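Local coordinates for protein GLB-12 (Caenorhabditis elegans, PDB 4BJA) that binds heme b with its iron held between two axial protein ligands, probably also binds oxygen, and is implicated in redox signalling essential for reproduction, at residues L39-E42 and T43-R46; P87-G90 and G91-R95; Y97-M100 and E101-S105; F195-T198 and V199-Q202. The protein carries 1 engineered substitution. All blocks are in the same frame, centred on the assembly; numbering follows the deposited sequence. Where two conformers were deposited one is given.

Contact 1: L39-E42 and T43-R46; sequences LLRE and TWQR
Leu39 to Arg46 form one unbroken run of helix, in which the amides of Thr43, Trp44, Gln45 and Arg46 bond back to the carbonyls of Leu39, Leu40, Arg41 and Glu42. Leu39 O is gripped twice. It takes Thr43 N and also Thr43 OG1, the latter at 2.7 Å and tilted out of the carbonyl plane. Thr43 chi1 (55°) turns the hydroxyl back toward that carbonyl. The same OG1 meets Trp192 NE1 of helix 185-214. The methyl Thr43 CG2 packs at 4.0 Å on Leu39 CD2. Arg41 is bent at chi2, and its guanidinium stacks on the amide of Gln45, one turn on, with the planes 20° apart. Gln45 CD sits 3.6 Å from Arg41 NE, over one face. Trp44 comes in obliquely, with CD1 3.4 Å from Arg41 NH1. The charged ends of Glu42 and Arg46 are not in contact; Glu42 OE1 bonds to Tyr183 OH. Helix 34-46 is the A helix of the globin fold, and it lies here against helices 87-108 and 185-214. Arg41 NH2 makes a salt bridge to Glu101, and Trp44 NE1 bonds to the other oxygen of that carboxylate. The buried positive charge of Arg41 is therefore probably balanced by Glu101, while the amide of Gln45 keeps its guanidinium covered on one face.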
loop_
_atom_site.group_PDB
_atom_site.type_symbol
_atom_site.label_atom_id
_atom_site.label_comp_id
_atom_site.label_asym_id
_atom_site.label_seq_id
_atom_site.Cartn_x
_atom_site.Cartn_y
_atom_site.Cartn_z
ATOM N N LEU A 39 -11.590 -14.791 -7.201
ATOM C CA LEU A 39 -12.623 -14.030 -7.945
ATOM C C LEU A 39 -11.976 -13.199 -9.063
ATOM O O LEU A 39 -12.488 -13.184 -10.205
ATOM C CB LEU A 39 -13.428 -13.152 -6.971
ATOM C CG LEU A 39 -14.463 -12.195 -7.587
ATOM C CD1 LEU A 39 -15.312 -11.730 -6.476
ATOM C CD2 LEU A 39 -13.835 -10.920 -8.264
ATOM N N LEU A 40 -10.848 -12.533 -8.766
ATOM C CA LEU A 40 -10.192 -11.690 -9.789
ATOM C C LEU A 40 -9.838 -12.536 -10.975
ATOM O O LEU A 40 -10.130 -12.153 -12.115
ATOM C CB LEU A 40 -8.909 -11.045 -9.280
ATOM C CG LEU A 40 -8.963 -9.952 -8.280
ATOM C CD1 LEU A 40 -7.526 -9.647 -7.900
ATOM C CD2 LEU A 40 -9.557 -8.722 -8.973
ATOM N N ARG A 41 -9.201 -13.695 -10.728
ATOM C CA ARG A 41 -8.838 -14.557 -11.818
ATOM C C ARG A 41 -10.054 -15.118 -12.567
ATOM O O ARG A 41 -10.065 -15.094 -13.808
ATOM C CB ARG A 41 -7.900 -15.690 -11.353
ATOM C CG ARG A 41 -7.360 -16.481 -12.520
ATOM C CD ARG A 41 -6.596 -15.661 -13.507
ATOM N NE ARG A 41 -6.055 -16.519 -14.572
ATOM C CZ ARG A 41 -5.603 -16.064 -15.735
ATOM N NH1 ARG A 41 -5.604 -14.748 -15.975
ATOM N NH2 ARG A 41 -5.121 -16.921 -16.649
ATOM N N GLU A 42 -11.056 -15.622 -11.844
ATOM C CA GLU A 42 -12.212 -16.277 -12.510
ATOM C C GLU A 42 -13.018 -15.260 -13.316
ATOM O O GLU A 42 -13.402 -15.549 -14.440
ATOM C CB GLU A 42 -13.087 -16.985 -11.501
ATOM C CG GLU A 42 -12.416 -18.202 -10.865
ATOM C CD GLU A 42 -13.393 -19.111 -10.119
ATOM O OE1 GLU A 42 -14.406 -18.610 -9.589
ATOM O OE2 GLU A 42 -13.135 -20.337 -10.033
ATOM N N THR A 43 -13.243 -14.071 -12.744
ATOM C CA THR A 43 -13.959 -13.031 -13.493
ATOM C C THR A 43 -13.196 -12.560 -14.744
ATOM O O THR A 43 -13.810 -12.328 -15.781
ATOM C CB THR A 43 -14.398 -11.856 -12.632
ATOM O OG1 THR A 43 -13.261 -11.337 -11.951
ATOM C CG2 THR A 43 -15.452 -12.317 -11.604
ATOM N N TRP A 44 -11.882 -12.386 -14.661
ATOM C CA TRP A 44 -11.092 -12.030 -15.808
ATOM C C TRP A 44 -11.172 -13.120 -16.878
ATOM O O TRP A 44 -11.278 -12.829 -18.086
ATOM C CB TRP A 44 -9.654 -11.797 -15.379
ATOM C CG TRP A 44 -8.680 -11.541 -16.524
ATOM C CD1 TRP A 44 -7.828 -12.450 -17.097
ATOM C CD2 TRP A 44 -8.429 -10.290 -17.179
ATOM N NE1 TRP A 44 -7.089 -11.849 -18.081
ATOM C CE2 TRP A 44 -7.437 -10.525 -18.165
ATOM C CE3 TRP A 44 -8.970 -8.990 -17.046
ATOM C CZ2 TRP A 44 -6.920 -9.498 -18.990
ATOM C CZ3 TRP A 44 -8.481 -7.990 -17.878
ATOM C CH2 TRP A 44 -7.458 -8.239 -18.833
ATOM N N GLN A 45 -11.083 -14.390 -16.452
ATOM C CA GLN A 45 -11.180 -15.495 -17.401
ATOM C C GLN A 45 -12.535 -15.671 -18.098
ATOM O O GLN A 45 -12.583 -16.234 -19.196
ATOM C CB GLN A 45 -10.811 -16.788 -16.691
ATOM C CG GLN A 45 -9.329 -16.824 -16.477
ATOM C CD GLN A 45 -8.908 -18.192 -16.088
ATOM O OE1 GLN A 45 -9.345 -18.698 -15.053
ATOM N NE2 GLN A 45 -8.068 -18.816 -16.908
ATOM N N ARG A 46 -13.616 -15.230 -17.454
ATOM C CA ARG A 46 -14.976 -15.307 -18.008
ATOM C C ARG A 46 -15.079 -14.421 -19.248
ATOM O O ARG A 46 -15.896 -14.682 -20.149
ATOM C CB ARG A 46 -15.991 -14.757 -17.020
ATOM C CG ARG A 46 -16.418 -15.564 -15.834
ATOM C CD ARG A 46 -17.389 -14.628 -15.020
ATOM N NE ARG A 46 -17.818 -14.980 -13.652
ATOM C CZ ARG A 46 -17.641 -16.152 -13.028
ATOM N NH1 ARG A 46 -17.008 -17.161 -13.612
ATOM N NH2 ARG A 46 -18.115 -16.314 -11.795
#

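Contact 2: P87-G90 and G91-R95. With HEM (protoporphyrin IX containing Fe), chain B.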
loop_
_atom_site.group_PDB
_atom_site.type_symbol
_atom_site.label_atom_id
_atom_site.label_comp_id
_atom_site.label_asym_id
_atom_site.label_seq_id
_atom_site.Cartn_x
_atom_site.Cartn_y
_atom_site.Cartn_z
ATOM N N PRO A 87 2.181 1.158 -33.886
ATOM C CA PRO A 87 3.048 0.253 -33.098
ATOM C C PRO A 87 3.105 0.560 -31.642
ATOM O O PRO A 87 3.044 -0.397 -30.846
ATOM C CB PRO A 87 4.436 0.457 -33.696
ATOM C CG PRO A 87 4.263 1.280 -34.899
ATOM C CD PRO A 87 2.880 1.786 -35.031
ATOM N N LYS A 88 3.270 1.832 -31.263
ATOM C CA LYS A 88 3.401 2.135 -29.810
ATOM C C LYS A 88 2.067 1.921 -29.123
ATOM O O LYS A 88 2.011 1.446 -27.981
ATOM C CB LYS A 88 3.891 3.557 -29.562
ATOM C CG LYS A 88 5.297 3.881 -30.059
ATOM C CD LYS A 88 5.870 5.185 -29.460
ATOM C CE LYS A 88 6.006 5.158 -27.897
ATOM N NZ LYS A 88 6.379 6.536 -27.303
ATOM N N PHE A 89 0.983 2.253 -29.825
ATOM C CA PHE A 89 -0.362 2.149 -29.225
ATOM C C PHE A 89 -0.851 0.687 -29.129
ATOM O O PHE A 89 -1.206 0.209 -28.030
ATOM C CB PHE A 89 -1.338 3.038 -29.988
ATOM C CG PHE A 89 -2.727 3.078 -29.361
ATOM C CD1 PHE A 89 -2.959 3.816 -28.193
ATOM C CD2 PHE A 89 -3.767 2.343 -29.919
ATOM C CE1 PHE A 89 -4.275 3.843 -27.624
ATOM C CE2 PHE A 89 -5.071 2.375 -29.385
ATOM C CZ PHE A 89 -5.302 3.098 -28.204
ATOM N N GLY A 90 -0.833 -0.046 -30.254
ATOM C CA GLY A 90 -1.210 -1.438 -30.263
ATOM C C GLY A 90 -0.216 -2.187 -29.358
ATOM O O GLY A 90 -0.612 -3.134 -28.685
ATOM N N GLY A 91 1.045 -1.735 -29.299
ATOM C CA GLY A 91 2.065 -2.422 -28.442
ATOM C C GLY A 91 1.674 -2.282 -26.984
ATOM O O GLY A 91 1.805 -3.229 -26.179
ATOM N N HIS A 92 1.199 -1.098 -26.636
ATOM C CA HIS A 92 0.864 -0.862 -25.253
ATOM C C HIS A 92 -0.348 -1.664 -24.830
ATOM O O HIS A 92 -0.432 -2.104 -23.669
ATOM C CB HIS A 92 0.633 0.615 -24.988
ATOM C CG HIS A 92 0.767 0.943 -23.543
ATOM N ND1 HIS A 92 -0.321 1.124 -22.719
ATOM C CD2 HIS A 92 1.864 1.013 -22.749
ATOM C CE1 HIS A 92 0.105 1.351 -21.480
ATOM N NE2 HIS A 92 1.423 1.286 -21.472
ATOM N N ILE A 93 -1.348 -1.750 -25.716
ATOM C CA ILE A 93 -2.504 -2.575 -25.470
ATOM C C ILE A 93 -2.103 -4.056 -25.207
ATOM O O ILE A 93 -2.563 -4.679 -24.239
ATOM C CB ILE A 93 -3.511 -2.474 -26.631
ATOM C CG1 ILE A 93 -4.231 -1.090 -26.539
ATOM C CG2 ILE A 93 -4.481 -3.638 -26.583
ATOM C CD1 ILE A 93 -4.760 -0.666 -27.889
ATOM N N LEU A 94 -1.199 -4.587 -26.034
ATOM C CA LEU A 94 -0.702 -5.935 -25.846
ATOM C C LEU A 94 -0.006 -6.057 -24.467
ATOM O O LEU A 94 -0.254 -7.014 -23.714
ATOM C CB LEU A 94 0.316 -6.239 -26.946
ATOM C CG LEU A 94 1.101 -7.533 -26.704
ATOM C CD1 LEU A 94 0.145 -8.667 -26.968
ATOM C CD2 LEU A 94 2.354 -7.564 -27.588
ATOM N N ARG A 95 0.845 -5.095 -24.147
ATOM C CA ARG A 95 1.666 -5.144 -22.907
ATOM C C ARG A 95 0.780 -5.065 -21.678
ATOM O O ARG A 95 0.999 -5.788 -20.682
ATOM C CB ARG A 95 2.715 -4.021 -22.868
ATOM C CG ARG A 95 3.866 -4.223 -23.904
ATOM C CD ARG A 95 4.555 -2.898 -24.213
ATOM N NE ARG A 95 5.864 -3.003 -24.899
ATOM C CZ ARG A 95 6.022 -3.216 -26.205
ATOM N NH1 ARG A 95 4.960 -3.400 -26.990
ATOM N NH2 ARG A 95 7.243 -3.272 -26.730
HETATM C CHA HEM B . 5.384 0.120 -21.494
HETATM C CHB HEM B . 1.874 -1.341 -18.495
HETATM C CHC HEM B . 0.445 3.216 -17.941
HETATM C CHD HEM B . 3.396 4.546 -21.507
HETATM C C1A HEM B . 4.599 -0.637 -20.694
HETATM C C2A HEM B . 4.792 -2.050 -20.421
HETATM C C3A HEM B . 3.803 -2.423 -19.590
HETATM C C4A HEM B . 2.966 -1.273 -19.327
HETATM C CMA HEM B . 3.517 -3.826 -18.991
HETATM C CAA HEM B . 5.964 -2.912 -20.995
HETATM C CBA HEM B . 6.858 -3.456 -19.870
HETATM C CGA HEM B . 7.443 -2.304 -19.181
HETATM O O1A HEM B . 7.974 -1.395 -19.879
HETATM O O2A HEM B . 7.319 -2.298 -17.928
HETATM C C1B HEM B . 1.251 -0.208 -18.062
HETATM C C2B HEM B . 0.266 -0.163 -16.987
HETATM C C3B HEM B . -0.112 1.074 -16.835
HETATM C C4B HEM B . 0.593 1.873 -17.805
HETATM C CMB HEM B . -0.205 -1.379 -16.172
HETATM C CAB HEM B . -1.124 1.553 -15.759
HETATM C CBB HEM B . -1.756 2.687 -15.931
HETATM C C1C HEM B . 1.123 3.968 -18.839
HETATM C C2C HEM B . 0.955 5.387 -19.030
HETATM C C3C HEM B . 1.770 5.761 -20.001
HETATM C C4C HEM B . 2.462 4.592 -20.495
HETATM C CMC HEM B . 0.011 6.281 -18.192
HETATM C CAC HEM B . 1.900 7.212 -20.521
HETATM C CBC HEM B . 3.046 7.548 -21.086
HETATM C C1D HEM B . 4.128 3.473 -21.874
HETATM C C2D HEM B . 4.977 3.418 -23.027
HETATM C C3D HEM B . 5.592 2.055 -23.013
HETATM C C4D HEM B . 5.063 1.405 -21.848
HETATM C CMD HEM B . 5.236 4.511 -24.088
HETATM C CAD HEM B . 6.562 1.463 -24.052
HETATM C CBD HEM B . 5.724 0.539 -24.951
HETATM C CGD HEM B . 4.719 1.249 -25.856
HETATM O O1D HEM B . 4.864 2.448 -26.173
HETATM O O2D HEM B . 3.769 0.577 -26.281
HETATM N NA HEM B . 3.459 -0.183 -20.019
HETATM N NB HEM B . 1.443 1.076 -18.564
HETATM N NC HEM B . 2.053 3.527 -19.757
HETATM N ND HEM B . 4.192 2.250 -21.198
HETATM FE FE HEM B . 2.792 1.648 -19.909
#
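His92 N bonds to Lys88 O, a carbonyl that also lies only 2.6 Å from heme propionate oxygen O2D, a separation that may mean the propionate is protonated. The amide of His92 approaches the same carbonyl from above its plane, 39° out. The imidazole of His92 runs on to the heme, where NE2 binds the iron at 2.1 Å. Its CG is turned away from the backbone N (chi1 -160°), which carries the ring from the helix to the metal. His127 NE2 is the second axial ligand, so the iron is held by two histidines. His92 lies on the E helix of the globin fold, helix 87-108, at the distal histidine position. On another flank of the helix Phe89 and Ile93 meet, facing Phe58 of helix 50-65. Ile93 CD1 comes obliquely to the Phe89 ring, 3.4 Å from CE2. Arg95 lies along the stems of the two propionates. Its CD is 3.5 Å from heme CAA, and its guanidinium places one face over CBD. Arg95 NH1 also makes a weak but straight bond to Gly91 O at 3.3 Å. With alanine in place of Arg95, both propionate stems would probably lose this cover and Gly91 O its weak side-chain donor. Lys88 bends at chi3, passes propionate oxygen O1D with CE, and ends with NZ bonded to Val72 O.

Contact 3: Y97-M100 and E101-S105; sequences YEFM and EQLTS. With HEM (protoporphyrin IX containing Fe), chain B.
Phe99 and Leu103 lie side by side and point the same way, one helical turn apart. Leu103 CD2 touches Phe99 CE1 at 3.6 Å, oblique to the ring. Over one face of that ring, toward its rim, stands the heme methyl CMB, 3.6 Å above the plane. The phenyl group thus lies between the porphyrin rim and the leucine. Tyr97 and Glu101 also run alongside each other, with ring and carboxylate planes 22° apart. Their ends do not bond, since Tyr97 OH is 4.2 Å from Glu101 OE1. The carboxylate serves Arg41 and Trp44 of helix 34-46 instead. Met100 O accepts both Thr104 N and Thr104 OG1, each at 2.9 Å, the hydroxyl being turned back over the helix (chi1 57°). Thr104 OG1 in turn meets Arg41 NH1. A valine in place of Thr104 would probably leave Arg41 NH1 without this acceptor and Met100 O without its side-chain donor. This part of the globin E helix is divided by chemistry: Phe99 packs on the heme methyl and Leu103 backs it from the other side, while Glu101 and Thr104 offer oxygens that anchor the neighbouring A helix.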
loop_
_atom_site.group_PDB
_atom_site.type_symbol
_atom_site.label_atom_id
_atom_site.label_comp_id
_atom_site.label_asym_id
_atom_site.label_seq_id
_atom_site.Cartn_x
_atom_site.Cartn_y
_atom_site.Cartn_z
ATOM N N TYR A 97 -2.524 -5.764 -21.543
ATOM C CA TYR A 97 -3.254 -7.020 -21.473
ATOM C C TYR A 97 -2.391 -8.150 -20.844
ATOM O O TYR A 97 -2.853 -8.860 -19.926
ATOM C CB TYR A 97 -3.773 -7.426 -22.866
ATOM C CG TYR A 97 -4.115 -8.887 -22.900
ATOM C CD1 TYR A 97 -5.292 -9.365 -22.312
ATOM C CD2 TYR A 97 -3.224 -9.811 -23.470
ATOM C CE1 TYR A 97 -5.574 -10.759 -22.273
ATOM C CE2 TYR A 97 -3.521 -11.183 -23.451
ATOM C CZ TYR A 97 -4.687 -11.634 -22.847
ATOM O OH TYR A 97 -4.976 -12.988 -22.819
ATOM N N GLU A 98 -1.151 -8.290 -21.311
ATOM C CA GLU A 98 -0.253 -9.369 -20.784
ATOM C C GLU A 98 0.030 -9.159 -19.302
ATOM O O GLU A 98 0.103 -10.126 -18.529
ATOM C CB GLU A 98 1.070 -9.419 -21.550
ATOM C CG GLU A 98 0.925 -9.874 -23.009
ATOM C CD GLU A 98 2.212 -9.726 -23.811
ATOM O OE1 GLU A 98 3.037 -8.823 -23.506
ATOM O OE2 GLU A 98 2.383 -10.505 -24.779
ATOM N N PHE A 99 0.202 -7.905 -18.910
ATOM C CA PHE A 99 0.441 -7.557 -17.496
ATOM C C PHE A 99 -0.747 -7.964 -16.645
ATOM O O PHE A 99 -0.545 -8.545 -15.571
ATOM C CB PHE A 99 0.691 -6.046 -17.426
ATOM C CG PHE A 99 0.654 -5.449 -16.046
ATOM C CD1 PHE A 99 -0.540 -4.975 -15.493
ATOM C CD2 PHE A 99 1.848 -5.256 -15.347
ATOM C CE1 PHE A 99 -0.548 -4.370 -14.241
ATOM C CE2 PHE A 99 1.849 -4.618 -14.111
ATOM C CZ PHE A 99 0.647 -4.196 -13.542
ATOM N N MET A 100 -1.974 -7.664 -17.088
ATOM C CA MET A 100 -3.165 -8.069 -16.334
ATOM C C MET A 100 -3.376 -9.588 -16.319
ATOM O O MET A 100 -3.816 -10.148 -15.330
ATOM C CB MET A 100 -4.409 -7.341 -16.878
ATOM C CG MET A 100 -4.346 -5.827 -16.587
ATOM S SD MET A 100 -4.457 -5.524 -14.816
ATOM C CE MET A 100 -5.541 -6.920 -14.460
ATOM N N GLU A 101 -3.059 -10.242 -17.434
ATOM C CA GLU A 101 -3.169 -11.692 -17.553
ATOM C C GLU A 101 -2.235 -12.339 -16.514
ATOM O O GLU A 101 -2.615 -13.231 -15.761
ATOM C CB GLU A 101 -2.743 -12.128 -18.952
ATOM C CG GLU A 101 -2.602 -13.641 -19.132
ATOM C CD GLU A 101 -3.891 -14.450 -18.878
ATOM O OE1 GLU A 101 -5.035 -13.916 -18.765
ATOM O OE2 GLU A 101 -3.762 -15.694 -18.816
ATOM N N GLN A 102 -1.006 -11.872 -16.491
ATOM C CA GLN A 102 0.014 -12.480 -15.609
ATOM C C GLN A 102 -0.320 -12.168 -14.165
ATOM O O GLN A 102 -0.210 -13.036 -13.254
ATOM C CB GLN A 102 1.342 -11.809 -15.867
ATOM C CG GLN A 102 2.081 -12.056 -17.134
ATOM C CD GLN A 102 3.375 -11.223 -17.086
ATOM O OE1 GLN A 102 3.452 -10.109 -17.634
ATOM N NE2 GLN A 102 4.349 -11.713 -16.322
ATOM N N LEU A 103 -0.677 -10.906 -13.921
ATOM C CA LEU A 103 -0.922 -10.457 -12.536
ATOM C C LEU A 103 -2.130 -11.225 -11.953
ATOM O O LEU A 103 -2.064 -11.726 -10.817
ATOM C CB LEU A 103 -1.145 -8.917 -12.525
ATOM C CG LEU A 103 -1.418 -8.192 -11.243
ATOM C CD1 LEU A 103 -0.383 -8.592 -10.132
ATOM C CD2 LEU A 103 -1.351 -6.677 -11.592
ATOM N N THR A 104 -3.219 -11.354 -12.712
ATOM C CA THR A 104 -4.408 -12.053 -12.179
ATOM C C THR A 104 -4.103 -13.550 -11.990
ATOM O O THR A 104 -4.563 -14.156 -11.036
ATOM C CB THR A 104 -5.666 -11.914 -13.017
ATOM O OG1 THR A 104 -5.429 -12.378 -14.360
ATOM C CG2 THR A 104 -6.188 -10.457 -13.017
ATOM N N SER A 105 -3.308 -14.112 -12.882
ATOM C CA SER A 105 -2.898 -15.539 -12.753
ATOM C C SER A 105 -2.026 -15.719 -11.494
ATOM O O SER A 105 -2.206 -16.670 -10.735
ATOM C CB SER A 105 -2.117 -15.982 -14.008
ATOM O OG SER A 105 -1.757 -17.362 -13.872
HETATM C CHA HEM B . 5.384 0.120 -21.494
HETATM C CHB HEM B . 1.874 -1.341 -18.495
HETATM C CHC HEM B . 0.445 3.216 -17.941
HETATM C CHD HEM B . 3.396 4.546 -21.507
HETATM C C1A HEM B . 4.599 -0.637 -20.694
HETATM C C2A HEM B . 4.792 -2.050 -20.421
HETATM C C3A HEM B . 3.803 -2.423 -19.590
HETATM C C4A HEM B . 2.966 -1.273 -19.327
HETATM C CMA HEM B . 3.517 -3.826 -18.991
HETATM C CAA HEM B . 5.964 -2.912 -20.995
HETATM C CBA HEM B . 6.858 -3.456 -19.870
HETATM C CGA HEM B . 7.443 -2.304 -19.181
HETATM O O1A HEM B . 7.974 -1.395 -19.879
HETATM O O2A HEM B . 7.319 -2.298 -17.928
HETATM C C1B HEM B . 1.251 -0.208 -18.062
HETATM C C2B HEM B . 0.266 -0.163 -16.987
HETATM C C3B HEM B . -0.112 1.074 -16.835
HETATM C C4B HEM B . 0.593 1.873 -17.805
HETATM C CMB HEM B . -0.205 -1.379 -16.172
HETATM C CAB HEM B . -1.124 1.553 -15.759
HETATM C CBB HEM B . -1.756 2.687 -15.931
HETATM C C1C HEM B . 1.123 3.968 -18.839
HETATM C C2C HEM B . 0.955 5.387 -19.030
HETATM C C3C HEM B . 1.770 5.761 -20.001
HETATM C C4C HEM B . 2.462 4.592 -20.495
HETATM C CMC HEM B . 0.011 6.281 -18.192
HETATM C CAC HEM B . 1.900 7.212 -20.521
HETATM C CBC HEM B . 3.046 7.548 -21.086
HETATM C C1D HEM B . 4.128 3.473 -21.874
HETATM C C2D HEM B . 4.977 3.418 -23.027
HETATM C C3D HEM B . 5.592 2.055 -23.013
HETATM C C4D HEM B . 5.063 1.405 -21.848
HETATM C CMD HEM B . 5.236 4.511 -24.088
HETATM C CAD HEM B . 6.562 1.463 -24.052
HETATM C CBD HEM B . 5.724 0.539 -24.951
HETATM C CGD HEM B . 4.719 1.249 -25.856
HETATM O O1D HEM B . 4.864 2.448 -26.173
HETATM O O2D HEM B . 3.769 0.577 -26.281
HETATM N NA HEM B . 3.459 -0.183 -20.019
HETATM N NB HEM B . 1.443 1.076 -18.564
HETATM N NC HEM B . 2.053 3.527 -19.757
HETATM N ND HEM B . 4.192 2.250 -21.198
HETATM FE FE HEM B . 2.792 1.648 -19.909
#

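Contact 4: F195-T198 and V199-Q202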
loop_
_atom_site.group_PDB
_atom_site.type_symbol
_atom_site.label_atom_id
_atom_site.label_comp_id
_atom_site.label_asym_id
_atom_site.label_seq_id
_atom_site.Cartn_x
_atom_site.Cartn_y
_atom_site.Cartn_z
ATOM N N PHE A 195 -8.312 -4.151 -6.053
ATOM C CA PHE A 195 -7.220 -4.611 -6.839
ATOM C C PHE A 195 -6.637 -3.472 -7.689
ATOM O O PHE A 195 -5.421 -3.190 -7.668
ATOM C CB PHE A 195 -7.684 -5.811 -7.728
ATOM C CG PHE A 195 -6.698 -6.203 -8.795
ATOM C CD1 PHE A 195 -5.378 -6.558 -8.467
ATOM C CD2 PHE A 195 -7.081 -6.204 -10.148
ATOM C CE1 PHE A 195 -4.436 -6.907 -9.448
ATOM C CE2 PHE A 195 -6.134 -6.537 -11.138
ATOM C CZ PHE A 195 -4.813 -6.906 -10.789
ATOM N N LEU A 196 -7.493 -2.828 -8.473
ATOM C CA LEU A 196 -6.995 -1.826 -9.421
ATOM C C LEU A 196 -6.424 -0.598 -8.683
ATOM O O LEU A 196 -5.433 0.010 -9.139
ATOM C CB LEU A 196 -8.104 -1.464 -10.399
ATOM C CG LEU A 196 -8.419 -2.578 -11.404
ATOM C CD1 LEU A 196 -9.583 -2.130 -12.233
ATOM C CD2 LEU A 196 -7.253 -2.869 -12.309
ATOM N N ASN A 197 -7.029 -0.224 -7.549
ATOM C CA ASN A 197 -6.460 0.841 -6.723
ATOM C C ASN A 197 -5.092 0.494 -6.138
ATOM O O ASN A 197 -4.225 1.350 -6.023
ATOM C CB ASN A 197 -7.456 1.274 -5.635
ATOM C CG ASN A 197 -8.558 2.161 -6.248
ATOM O OD1 ASN A 197 -8.236 3.082 -6.992
ATOM N ND2 ASN A 197 -9.796 1.915 -5.941
ATOM N N THR A 198 -4.906 -0.773 -5.815
ATOM C CA THR A 198 -3.596 -1.216 -5.330
ATOM C C THR A 198 -2.577 -1.203 -6.484
ATOM O O THR A 198 -1.418 -0.860 -6.265
ATOM C CB THR A 198 -3.682 -2.620 -4.677
ATOM O OG1 THR A 198 -4.645 -2.543 -3.607
ATOM C CG2 THR A 198 -2.346 -3.040 -4.106
ATOM N N VAL A 199 -3.008 -1.552 -7.710
ATOM C CA VAL A 199 -2.094 -1.421 -8.830
ATOM C C VAL A 199 -1.680 0.049 -9.013
ATOM O O VAL A 199 -0.495 0.374 -9.150
ATOM C CB VAL A 199 -2.715 -1.988 -10.121
ATOM C CG1 VAL A 199 -1.828 -1.637 -11.316
ATOM C CG2 VAL A 199 -2.899 -3.558 -9.954
ATOM N N ILE A 200 -2.649 0.958 -8.937
ATOM C CA ILE A 200 -2.306 2.390 -9.040
ATOM C C ILE A 200 -1.314 2.802 -7.958
ATOM O O ILE A 200 -0.308 3.433 -8.245
ATOM C CB ILE A 200 -3.543 3.281 -8.878
ATOM C CG1 ILE A 200 -4.483 3.068 -10.061
ATOM C CG2 ILE A 200 -3.094 4.780 -8.856
ATOM C CD1 ILE A 200 -5.915 3.691 -9.849
ATOM N N SER A 201 -1.591 2.447 -6.700
ATOM C CA SER A 201 -0.722 2.939 -5.630
ATOM C C SER A 201 0.708 2.382 -5.781
ATOM O O SER A 201 1.673 3.126 -5.589
ATOM C CB SER A 201 -1.298 2.615 -4.278
ATOM O OG SER A 201 -1.203 1.246 -4.053
ATOM N N GLN A 202 0.841 1.098 -6.145
ATOM C CA GLN A 202 2.190 0.514 -6.213
ATOM C C GLN A 202 2.956 0.969 -7.442
ATOM O O GLN A 202 4.181 1.171 -7.372
ATOM C CB GLN A 202 2.097 -1.009 -6.131
ATOM C CG GLN A 202 1.509 -1.417 -4.778
ATOM C CD GLN A 202 2.317 -0.809 -3.626
ATOM O OE1 GLN A 202 3.475 -1.155 -3.434
ATOM N NE2 GLN A 202 1.720 0.156 -2.894
#
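Val199 packs back on Phe195, one turn earlier in the same helix. Its methyl CG2 stands over the face of the phenyl ring, 4.1 Å from the centroid and 28° off the normal, a CH-pi contact. The nearest ring atom is Phe195 CE1, at 3.7 Å. CG2 takes the place beside the backbone N, and from there it also reaches Phe195 O at 3.4 Å. Val199 N also bonds to Phe195 O. Thr198 is the other residue that is largely covered. Its hydroxyl bonds back to Lys194 O, and its methyl CG2 lies beside Gln202 CG. Thr198 O accepts Gln202 N at 3.0 Å. Ser201 OG also lies near this carbonyl, at 3.1 Å, though whether the hydroxyl bonds here is not settled. All of this belongs to helix 185-214, the long H helix of the globin fold. Phe195 and Val199 face Leu103 of helix 87-108, and the Val199 side chain comes within about 5 Å of the heme. Ile200 runs alongside Asn197, its CD1 3.7 Å from Asn197 OD1. These two, with Thr198 and Ser201, also pack on Ser24, Glu25 and Leu30 of the second subunit. Gln202 is bent at chi2 and gives a weak bond from NE2 to Ser201 OG at 3.3 Å. Its OE1 is gripped by both Arg121 NH1 and Trp117 NE1 of helix 113-126.

Overall arrangement
Contacts 2 and 3 lie in series on helix 87-108, their centres 15 Å apart, and both touch the heme: contact 2 supplies an axial ligand, contact 3 packs on a methyl at the porphyrin rim. Contact 1 joins contact 3 through the salt bridge Arg41 NH2 to Glu101 OE2, 2.8 Å, with their centres 11 Å apart. Contact 4 closes on contact 3 by apolar packing, Leu103 CD2 lying 3.6 Å from Phe195 CZ. Contacts 1 and 4 meet where Leu40 CD1 lies 3.7 Å from Phe195 CG. Contact 3 therefore touches both 1 and 4. Contact 2 touches neither contact 1 nor contact 4; its centre is 23 Å from the first and 21 Å from the second.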